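Local coordinates for protein lactaldehyde dehydrogenase (Methanocaldococcus jannaschii, PDB 3PQA) that oxidises lactaldehyde to lactate with NAD, which it prefers to NADP, in coenzyme F420 biosynthesis, acting as a homotetramer, at residues V16-I25 / L80-I88; K332-L342 / T354-L364. All blocks are in the same frame, centred on the assembly; numbering follows the deposited sequence.

Contact 1 (V16-I25 / L80-I88)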
loop_
_atom_site.group_PDB
_atom_site.type_symbol
_atom_site.label_atom_id
_atom_site.label_comp_id
_atom_site.label_asym_id
_atom_site.label_seq_id
_atom_site.Cartn_x
_atom_site.Cartn_y
_atom_site.Cartn_z
ATOM N N VAL B 16 -25.839 -15.397 36.250
ATOM C CA VAL B 16 -24.916 -15.888 35.226
ATOM C C VAL B 16 -24.851 -17.400 35.392
ATOM O O VAL B 16 -24.529 -17.899 36.479
ATOM C CB VAL B 16 -23.499 -15.273 35.358
ATOM C CG1 VAL B 16 -22.550 -15.878 34.317
ATOM C CG2 VAL B 16 -23.546 -13.738 35.240
ATOM N N ILE B 17 -25.152 -18.116 34.312
ATOM C CA ILE B 17 -25.379 -19.563 34.367
ATOM C C ILE B 17 -24.215 -20.371 33.794
ATOM O O ILE B 17 -23.601 -19.977 32.794
ATOM C CB ILE B 17 -26.697 -19.943 33.617
ATOM C CG1 ILE B 17 -27.883 -19.098 34.111
ATOM C CG2 ILE B 17 -27.017 -21.432 33.751
ATOM C CD1 ILE B 17 -28.238 -19.280 35.578
ATOM N N ASN B 18 -23.901 -21.492 34.436
ATOM C CA ASN B 18 -23.008 -22.494 33.840
ATOM C C ASN B 18 -23.861 -23.348 32.901
ATOM O O ASN B 18 -24.789 -24.009 33.368
ATOM C CB ASN B 18 -22.381 -23.337 34.963
ATOM C CG ASN B 18 -21.505 -24.487 34.454
ATOM O OD1 ASN B 18 -21.744 -25.069 33.395
ATOM N ND2 ASN B 18 -20.506 -24.844 35.255
ATOM N N PRO B 19 -23.580 -23.331 31.577
ATOM C CA PRO B 19 -24.526 -24.013 30.681
ATOM C C PRO B 19 -24.503 -25.543 30.761
ATOM O O PRO B 19 -25.418 -26.187 30.235
ATOM C CB PRO B 19 -24.112 -23.543 29.278
ATOM C CG PRO B 19 -22.696 -23.118 29.422
ATOM C CD PRO B 19 -22.519 -22.622 30.829
ATOM N N TYR B 20 -23.476 -26.107 31.400
ATOM C CA TYR B 20 -23.367 -27.557 31.546
ATOM C C TYR B 20 -24.141 -28.059 32.766
ATOM O O TYR B 20 -24.880 -29.035 32.674
ATOM C CB TYR B 20 -21.909 -28.021 31.616
ATOM C CG TYR B 20 -21.785 -29.532 31.653
ATOM C CD1 TYR B 20 -21.949 -30.290 30.490
ATOM C CD2 TYR B 20 -21.530 -30.208 32.850
ATOM C CE1 TYR B 20 -21.845 -31.682 30.511
ATOM C CE2 TYR B 20 -21.432 -31.607 32.884
ATOM C CZ TYR B 20 -21.584 -32.331 31.704
ATOM O OH TYR B 20 -21.491 -33.710 31.695
ATOM N N SER B 21 -23.967 -27.384 33.897
ATOM C CA SER B 21 -24.607 -27.791 35.153
ATOM C C SER B 21 -25.932 -27.070 35.382
ATOM O O SER B 21 -26.762 -27.516 36.182
ATOM C CB SER B 21 -23.664 -27.535 36.331
ATOM O OG SER B 21 -23.496 -26.142 36.553
ATOM N N LEU B 22 -26.115 -25.951 34.683
ATOM C CA LEU B 22 -27.285 -25.072 34.837
ATOM C C LEU B 22 -27.332 -24.359 36.194
ATOM O O LEU B 22 -28.316 -23.694 36.529
ATOM C CB LEU B 22 -28.594 -25.806 34.498
ATOM C CG LEU B 22 -28.592 -26.450 33.101
ATOM C CD1 LEU B 22 -29.893 -27.212 32.855
ATOM C CD2 LEU B 22 -28.333 -25.426 31.988
ATOM N N GLU B 23 -26.236 -24.471 36.939
ATOM C CA GLU B 23 -26.053 -23.755 38.195
ATOM C C GLU B 23 -25.765 -22.280 37.955
ATOM O O GLU B 23 -25.121 -21.912 36.959
ATOM C CB GLU B 23 -24.911 -24.380 39.000
ATOM C CG GLU B 23 -25.194 -25.819 39.419
ATOM C CD GLU B 23 -24.244 -26.324 40.482
ATOM O OE1 GLU B 23 -23.015 -26.221 40.288
ATOM O OE2 GLU B 23 -24.730 -26.836 41.518
ATOM N N VAL B 24 -26.257 -21.444 38.869
ATOM C CA VAL B 24 -25.923 -20.026 38.891
ATOM C C VAL B 24 -24.499 -19.908 39.420
ATOM O O VAL B 24 -24.230 -20.278 40.562
ATOM C CB VAL B 24 -26.918 -19.214 39.778
ATOM C CG1 VAL B 24 -26.499 -17.741 39.882
ATOM C CG2 VAL B 24 -28.350 -19.327 39.234
ATOM N N ILE B 25 -23.591 -19.411 38.578
ATOM C CA ILE B 25 -22.187 -19.216 38.948
ATOM C C ILE B 25 -22.094 -18.008 39.874
ATOM O O ILE B 25 -21.485 -18.076 40.944
ATOM C CB ILE B 25 -21.281 -18.957 37.708
ATOM C CG1 ILE B 25 -21.396 -20.086 36.682
ATOM C CG2 ILE B 25 -19.821 -18.772 38.131
ATOM C CD1 ILE B 25 -20.829 -19.728 35.315
ATOM N N LEU B 80 -13.953 -19.493 30.541
ATOM C CA LEU B 80 -14.620 -19.833 29.281
ATOM C C LEU B 80 -15.326 -21.190 29.364
ATOM O O LEU B 80 -16.450 -21.339 28.893
ATOM C CB LEU B 80 -13.640 -19.795 28.098
ATOM C CG LEU B 80 -13.136 -18.391 27.728
ATOM C CD1 LEU B 80 -12.013 -18.486 26.688
ATOM C CD2 LEU B 80 -14.267 -17.549 27.194
ATOM N N ALA B 81 -14.666 -22.167 29.972
ATOM C CA ALA B 81 -15.236 -23.506 30.113
ATOM C C ALA B 81 -16.503 -23.470 30.955
ATOM O O ALA B 81 -17.537 -24.014 30.562
ATOM C CB ALA B 81 -14.216 -24.458 30.721
ATOM N N ILE B 82 -16.418 -22.807 32.103
ATOM C CA ILE B 82 -17.510 -22.769 33.069
ATOM C C ILE B 82 -18.680 -21.890 32.610
ATOM O O ILE B 82 -19.842 -22.275 32.753
ATOM C CB ILE B 82 -16.969 -22.345 34.476
ATOM C CG1 ILE B 82 -16.067 -23.451 35.040
ATOM C CG2 ILE B 82 -18.102 -22.035 35.452
ATOM C CD1 ILE B 82 -15.139 -22.994 36.172
ATOM N N ASP B 83 -18.368 -20.724 32.043
ATOM C CA ASP B 83 -19.374 -19.708 31.727
ATOM C C ASP B 83 -19.944 -19.871 30.317
ATOM O O ASP B 83 -21.155 -19.779 30.120
ATOM C CB ASP B 83 -18.755 -18.307 31.929
ATOM C CG ASP B 83 -19.760 -17.168 31.822
ATOM O OD1 ASP B 83 -20.980 -17.387 31.910
ATOM O OD2 ASP B 83 -19.302 -16.010 31.659
ATOM N N ALA B 84 -19.067 -20.103 29.344
ATOM C CA ALA B 84 -19.475 -20.244 27.949
ATOM C C ALA B 84 -19.697 -21.701 27.541
ATOM O O ALA B 84 -20.162 -21.972 26.436
ATOM C CB ALA B 84 -18.443 -19.565 27.014
ATOM N N GLY B 85 -19.365 -22.632 28.431
ATOM C CA GLY B 85 -19.471 -24.063 28.118
ATOM C C GLY B 85 -18.454 -24.551 27.105
ATOM O O GLY B 85 -18.668 -25.560 26.440
ATOM N N LYS B 86 -17.336 -23.835 26.992
ATOM C CA LYS B 86 -16.350 -24.105 25.950
ATOM C C LYS B 86 -15.342 -25.136 26.415
ATOM O O LYS B 86 -14.673 -24.928 27.419
ATOM C CB LYS B 86 -15.634 -22.803 25.558
ATOM C CG LYS B 86 -14.586 -23.002 24.457
ATOM C CD LYS B 86 -14.089 -21.659 23.912
ATOM C CE LYS B 86 -15.221 -20.924 23.224
ATOM N NZ LYS B 86 -14.740 -19.938 22.217
ATOM N N PRO B 87 -15.227 -26.272 25.697
ATOM C CA PRO B 87 -14.218 -27.260 26.084
ATOM C C PRO B 87 -12.873 -26.606 26.374
ATOM O O PRO B 87 -12.435 -25.699 25.631
ATOM C CB PRO B 87 -14.156 -28.172 24.866
ATOM C CG PRO B 87 -15.579 -28.163 24.390
ATOM C CD PRO B 87 -15.978 -26.716 24.509
ATOM N N ILE B 88 -12.254 -27.038 27.473
ATOM C CA ILE B 88 -11.048 -26.382 28.004
ATOM C C ILE B 88 -9.910 -26.255 26.983
ATOM O O ILE B 88 -9.272 -25.206 26.903
ATOM C CB ILE B 88 -10.573 -27.012 29.365
ATOM C CG1 ILE B 88 -9.447 -26.184 29.999
ATOM C CG2 ILE B 88 -10.154 -28.472 29.188
ATOM C CD1 ILE B 88 -9.893 -24.856 30.606
HETATM O O HOH W 1 -19.549 -25.570 31.628
#
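The turn of the N-terminal beta hairpin, strands 14-17 and 24-28, rests N18 and P19 on the end of helix 73-84, at I82 and D83, and on G85 just after it. No direct hydrogen bond joins the two segments. P19 sets its ring on the helix end: CD lies 3.2 Å from D83 O and CG lies 3.5 Å from G85 N. G85 leaves the helix with positive phi, and a side chain there would run into P19 CG. The N18 side chain crosses that of I82 obliquely. N18 CG stands anti to the backbone N (chi1 176°), which brings the amide carbon to 3.2 Å from I82 O and ND2 to 3.7 Å from I82 CG2. OD1 turns back into its own loop. N18 OD1 accepts from Y20 N at 2.8 Å, in the carbonyl plane. S21 N also donates to OD1, from above that plane. A water lies 2.9 Å from N18 OD1 and 2.8 Å from A81 O, placed to bridge them. An alanine in place of N18 takes away the acceptor shared by Y20 N and S21 N, and would probably leave the loop less firmly shaped and the amide's packing on I82 lost. I25 adds an apolar contact: its CD1 packs at 3.6 Å on I82 CG2. V16 CG1 lies against D83 OD1, the two side chains crossing at about a right angle. The other oxygen, D83 OD2, accepts from L171 N at the start of helix 171-186, and V16 and I25 also touch L171. A84 O accepts from Y270 OH. The pairing of Y20 N and S21 N on one asparagine oxygen is that of an Asx turn and Asx motif, here shaping a beta-hairpin loop packed on a helix C-terminus.

Contact 2 (K332-L342 / T354-L364)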
loop_
_atom_site.group_PDB
_atom_site.type_symbol
_atom_site.label_atom_id
_atom_site.label_comp_id
_atom_site.label_asym_id
_atom_site.label_seq_id
_atom_site.Cartn_x
_atom_site.Cartn_y
_atom_site.Cartn_z
ATOM N N LYS B 332 -38.660 -30.780 12.662
ATOM C CA LYS B 332 -39.187 -30.225 11.414
ATOM C C LYS B 332 -38.422 -30.761 10.197
ATOM O O LYS B 332 -39.032 -31.203 9.224
ATOM C CB LYS B 332 -39.159 -28.691 11.461
ATOM C CG LYS B 332 -39.785 -27.965 10.269
ATOM C CD LYS B 332 -41.317 -27.937 10.355
ATOM C CE LYS B 332 -41.915 -27.045 9.270
ATOM N NZ LYS B 332 -41.905 -27.729 7.947
ATOM N N ALA B 333 -37.090 -30.733 10.270
ATOM C CA ALA B 333 -36.241 -31.231 9.189
ATOM C C ALA B 333 -36.580 -32.678 8.826
ATOM O O ALA B 333 -36.601 -33.042 7.647
ATOM C CB ALA B 333 -34.770 -31.108 9.571
ATOM N N ILE B 334 -36.854 -33.485 9.850
ATOM C CA ILE B 334 -37.240 -34.887 9.668
ATOM C C ILE B 334 -38.656 -34.987 9.076
ATOM O O ILE B 334 -38.884 -35.778 8.159
ATOM C CB ILE B 334 -37.099 -35.699 10.991
ATOM C CG1 ILE B 334 -35.625 -35.780 11.413
ATOM C CG2 ILE B 334 -37.672 -37.118 10.842
ATOM C CD1 ILE B 334 -35.403 -36.274 12.835
ATOM N N ASP B 335 -39.578 -34.169 9.592
ATOM C CA ASP B 335 -40.953 -34.058 9.069
ATOM C C ASP B 335 -40.966 -33.787 7.574
ATOM O O ASP B 335 -41.813 -34.308 6.852
ATOM C CB ASP B 335 -41.706 -32.906 9.742
ATOM C CG ASP B 335 -42.362 -33.295 11.047
ATOM O OD1 ASP B 335 -42.170 -34.437 11.523
ATOM O OD2 ASP B 335 -43.088 -32.439 11.608
ATOM N N GLU B 336 -40.025 -32.952 7.129
ATOM C CA GLU B 336 -39.888 -32.560 5.728
ATOM C C GLU B 336 -39.234 -33.645 4.874
ATOM O O GLU B 336 -39.106 -33.494 3.654
ATOM C CB GLU B 336 -39.094 -31.256 5.619
ATOM C CG GLU B 336 -39.812 -30.043 6.200
ATOM C CD GLU B 336 -39.018 -28.760 6.076
ATOM O OE1 GLU B 336 -37.822 -28.814 5.728
ATOM O OE2 GLU B 336 -39.596 -27.685 6.334
ATOM N N GLY B 337 -38.817 -34.732 5.520
ATOM C CA GLY B 337 -38.278 -35.883 4.812
ATOM C C GLY B 337 -36.792 -36.103 5.009
ATOM O O GLY B 337 -36.213 -36.987 4.381
ATOM N N GLY B 338 -36.174 -35.294 5.870
ATOM C CA GLY B 338 -34.765 -35.481 6.223
ATOM C C GLY B 338 -34.512 -36.822 6.887
ATOM O O GLY B 338 -35.293 -37.269 7.727
ATOM N N LYS B 339 -33.417 -37.466 6.498
ATOM C CA LYS B 339 -33.044 -38.762 7.026
ATOM C C LYS B 339 -32.005 -38.594 8.127
ATOM O O LYS B 339 -30.903 -38.097 7.878
ATOM C CB LYS B 339 -32.507 -39.651 5.897
ATOM C CG LYS B 339 -32.098 -41.060 6.325
ATOM C CD LYS B 339 -31.460 -41.810 5.169
ATOM C CE LYS B 339 -30.924 -43.172 5.598
ATOM N NZ LYS B 339 -29.664 -43.467 4.839
ATOM N N LEU B 340 -32.364 -39.005 9.343
ATOM C CA LEU B 340 -31.459 -38.907 10.486
ATOM C C LEU B 340 -30.400 -39.997 10.411
ATOM O O LEU B 340 -30.723 -41.185 10.355
ATOM C CB LEU B 340 -32.228 -38.962 11.818
ATOM C CG LEU B 340 -31.419 -38.759 13.107
ATOM C CD1 LEU B 340 -30.846 -37.337 13.206
ATOM C CD2 LEU B 340 -32.254 -39.074 14.353
ATOM N N LEU B 341 -29.136 -39.582 10.402
ATOM C CA LEU B 341 -28.009 -40.500 10.293
ATOM C C LEU B 341 -27.244 -40.688 11.599
ATOM O O LEU B 341 -26.618 -41.725 11.808
ATOM C CB LEU B 341 -27.049 -40.033 9.199
ATOM C CG LEU B 341 -27.655 -39.818 7.811
ATOM C CD1 LEU B 341 -26.577 -39.364 6.853
ATOM C CD2 LEU B 341 -28.352 -41.079 7.290
ATOM N N LEU B 342 -27.281 -39.674 12.460
ATOM C CA LEU B 342 -26.597 -39.710 13.749
ATOM C C LEU B 342 -27.214 -38.687 14.689
ATOM O O LEU B 342 -27.619 -37.611 14.255
ATOM C CB LEU B 342 -25.101 -39.397 13.586
ATOM C CG LEU B 342 -24.254 -39.426 14.865
ATOM C CD1 LEU B 342 -24.074 -40.866 15.359
ATOM C CD2 LEU B 342 -22.913 -38.748 14.676
ATOM N N THR B 354 -25.231 -34.262 15.419
ATOM C CA THR B 354 -26.429 -34.655 14.673
ATOM C C THR B 354 -26.181 -34.452 13.173
ATOM O O THR B 354 -25.701 -33.401 12.743
ATOM C CB THR B 354 -27.658 -33.859 15.171
ATOM O OG1 THR B 354 -27.930 -34.226 16.530
ATOM C CG2 THR B 354 -28.894 -34.128 14.322
ATOM N N ILE B 355 -26.482 -35.481 12.388
ATOM C CA ILE B 355 -26.217 -35.460 10.964
ATOM C C ILE B 355 -27.455 -35.995 10.255
ATOM O O ILE B 355 -28.004 -37.018 10.657
ATOM C CB ILE B 355 -24.999 -36.339 10.620
ATOM C CG1 ILE B 355 -23.768 -35.886 11.417
ATOM C CG2 ILE B 355 -24.722 -36.344 9.105
ATOM C CD1 ILE B 355 -22.577 -36.804 11.272
ATOM N N LEU B 356 -27.899 -35.281 9.225
ATOM C CA LEU B 356 -29.029 -35.718 8.424
ATOM C C LEU B 356 -28.689 -35.609 6.952
ATOM O O LEU B 356 -27.957 -34.703 6.544
ATOM C CB LEU B 356 -30.260 -34.847 8.691
ATOM C CG LEU B 356 -30.898 -34.828 10.081
ATOM C CD1 LEU B 356 -30.236 -33.775 10.957
ATOM C CD2 LEU B 356 -32.377 -34.536 9.957
ATOM N N GLU B 357 -29.217 -36.527 6.147
ATOM C CA GLU B 357 -29.200 -36.318 4.712
ATOM C C GLU B 357 -30.520 -35.668 4.339
ATOM O O GLU B 357 -31.582 -36.142 4.749
ATOM C CB GLU B 357 -28.990 -37.607 3.910
ATOM C CG GLU B 357 -29.146 -37.333 2.414
ATOM C CD GLU B 357 -28.633 -38.429 1.495
ATOM O OE1 GLU B 357 -28.122 -39.455 1.979
ATOM O OE2 GLU B 357 -28.731 -38.225 0.267
ATOM N N VAL B 358 -30.447 -34.564 3.601
ATOM C CA VAL B 358 -31.641 -33.798 3.235
ATOM C C VAL B 358 -31.595 -33.364 1.769
ATOM O O VAL B 358 -30.565 -33.531 1.099
ATOM C CB VAL B 358 -31.824 -32.550 4.153
ATOM C CG1 VAL B 358 -31.770 -32.935 5.635
ATOM C CG2 VAL B 358 -30.763 -31.486 3.853
ATOM N N ASP B 359 -32.695 -32.807 1.265
ATOM C CA ASP B 359 -32.648 -32.180 -0.046
ATOM C C ASP B 359 -32.516 -30.665 0.083
ATOM O O ASP B 359 -32.671 -30.120 1.183
ATOM C CB ASP B 359 -33.805 -32.624 -0.962
ATOM C CG ASP B 359 -35.150 -32.060 -0.559
ATOM O OD1 ASP B 359 -35.225 -30.936 -0.018
ATOM O OD2 ASP B 359 -36.157 -32.761 -0.814
ATOM N N ARG B 360 -32.232 -30.003 -1.037
ATOM C CA ARG B 360 -31.954 -28.559 -1.053
ATOM C C ARG B 360 -33.072 -27.687 -0.474
ATOM O O ARG B 360 -32.837 -26.541 -0.083
ATOM C CB ARG B 360 -31.599 -28.096 -2.472
ATOM C CG ARG B 360 -32.690 -28.327 -3.520
ATOM C CD ARG B 360 -32.266 -27.750 -4.867
ATOM N NE ARG B 360 -32.044 -26.310 -4.779
ATOM C CZ ARG B 360 -31.515 -25.563 -5.747
ATOM N NH1 ARG B 360 -31.137 -26.118 -6.894
ATOM N NH2 ARG B 360 -31.357 -24.257 -5.560
ATOM N N ASP B 361 -34.288 -28.228 -0.420
ATOM C CA ASP B 361 -35.435 -27.460 0.075
ATOM C C ASP B 361 -35.670 -27.581 1.579
ATOM O O ASP B 361 -36.558 -26.923 2.113
ATOM C CB ASP B 361 -36.713 -27.840 -0.680
ATOM C CG ASP B 361 -36.619 -27.544 -2.156
ATOM O OD1 ASP B 361 -36.426 -26.365 -2.525
ATOM O OD2 ASP B 361 -36.730 -28.497 -2.953
ATOM N N ASN B 362 -34.873 -28.407 2.252
ATOM C CA ASN B 362 -35.030 -28.647 3.686
ATOM C C ASN B 362 -34.796 -27.392 4.523
ATOM O O ASN B 362 -33.938 -26.580 4.193
ATOM C CB ASN B 362 -34.092 -29.771 4.132
ATOM C CG ASN B 362 -34.418 -30.300 5.515
ATOM O OD1 ASN B 362 -33.983 -29.746 6.523
ATOM N ND2 ASN B 362 -35.178 -31.387 5.569
ATOM N N ILE B 363 -35.556 -27.262 5.610
ATOM C CA ILE B 363 -35.439 -26.131 6.541
ATOM C C ILE B 363 -33.992 -25.855 7.011
ATOM O O ILE B 363 -33.608 -24.696 7.194
ATOM C CB ILE B 363 -36.420 -26.287 7.761
ATOM C CG1 ILE B 363 -36.478 -25.014 8.611
ATOM C CG2 ILE B 363 -36.077 -27.507 8.608
ATOM C CD1 ILE B 363 -37.150 -23.836 7.918
ATOM N N LEU B 364 -33.194 -26.912 7.175
ATOM C CA LEU B 364 -31.812 -26.758 7.646
ATOM C C LEU B 364 -30.925 -26.004 6.659
ATOM O O LEU B 364 -29.945 -25.378 7.058
ATOM C CB LEU B 364 -31.177 -28.113 7.963
ATOM C CG LEU B 364 -31.762 -28.898 9.138
ATOM C CD1 LEU B 364 -31.129 -30.282 9.252
ATOM C CD2 LEU B 364 -31.622 -28.123 10.437
HETATM O O HOH W 2 -27.880 -41.527 3.580
#
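E336, just after helix 320-335, reaches across to N362 and I363, where the turn that follows strand 350-357 ends. Its CB lies 3.9 Å from N362 ND2. The chain runs extended beyond CG (chi2 -180°) and brings CD beside I363. OE1 accepts from I363 N at 2.7 Å through its syn lone pair. OE2 pairs on its anti side with K332 NZ in a salt bridge, so both oxygens are engaged. N362 adds a second tie: ND2 donates to A333 O at 3.0 Å, that oxygen lying close to the N362 amide plane. A333 O also takes G338 N, part of the Schellman motif at G337. A333 CB packs on L364 CD1. I334 CG1 touches L356 CD2, the two side chains crossing at about a right angle.

Beyond G338 the chain pairs antiparallel with strand 350-357. K339 and E357 form a hydrogen-bonded pair. L341 N and L342 N then share I355 O, at 2.8 Å and 3.3 Å, a classic beta bulge. L341, L342, I355 and E357 face helix 288-300. E357 OE2 forms a salt bridge with R378 NE. Strand 350-357 lies between strand 339-342 and strand 373-379, with helix 320-335 leading into the sheet.

How the contacts relate
Contact 1 and contact 2 share no helix or strand and do not touch. Their centres are 30 Å apart, and contact 1 closes in the chain before contact 2 opens. Both are partly buried and away from the annotated sites. Contact 1 has no exposed residue among those that touch; contact 2, farther from the chain centre, has four. Contact 1 is small, about 302 Å², and works by van der Waals packing and a water. Contact 2 buries 723 Å² and is held by strand pairing plus side-chain bonds to the backbone. In both, an asparagine side-chain oxygen forms an Asx turn, with two backbone N-H donors in contact 1 and one in contact 2.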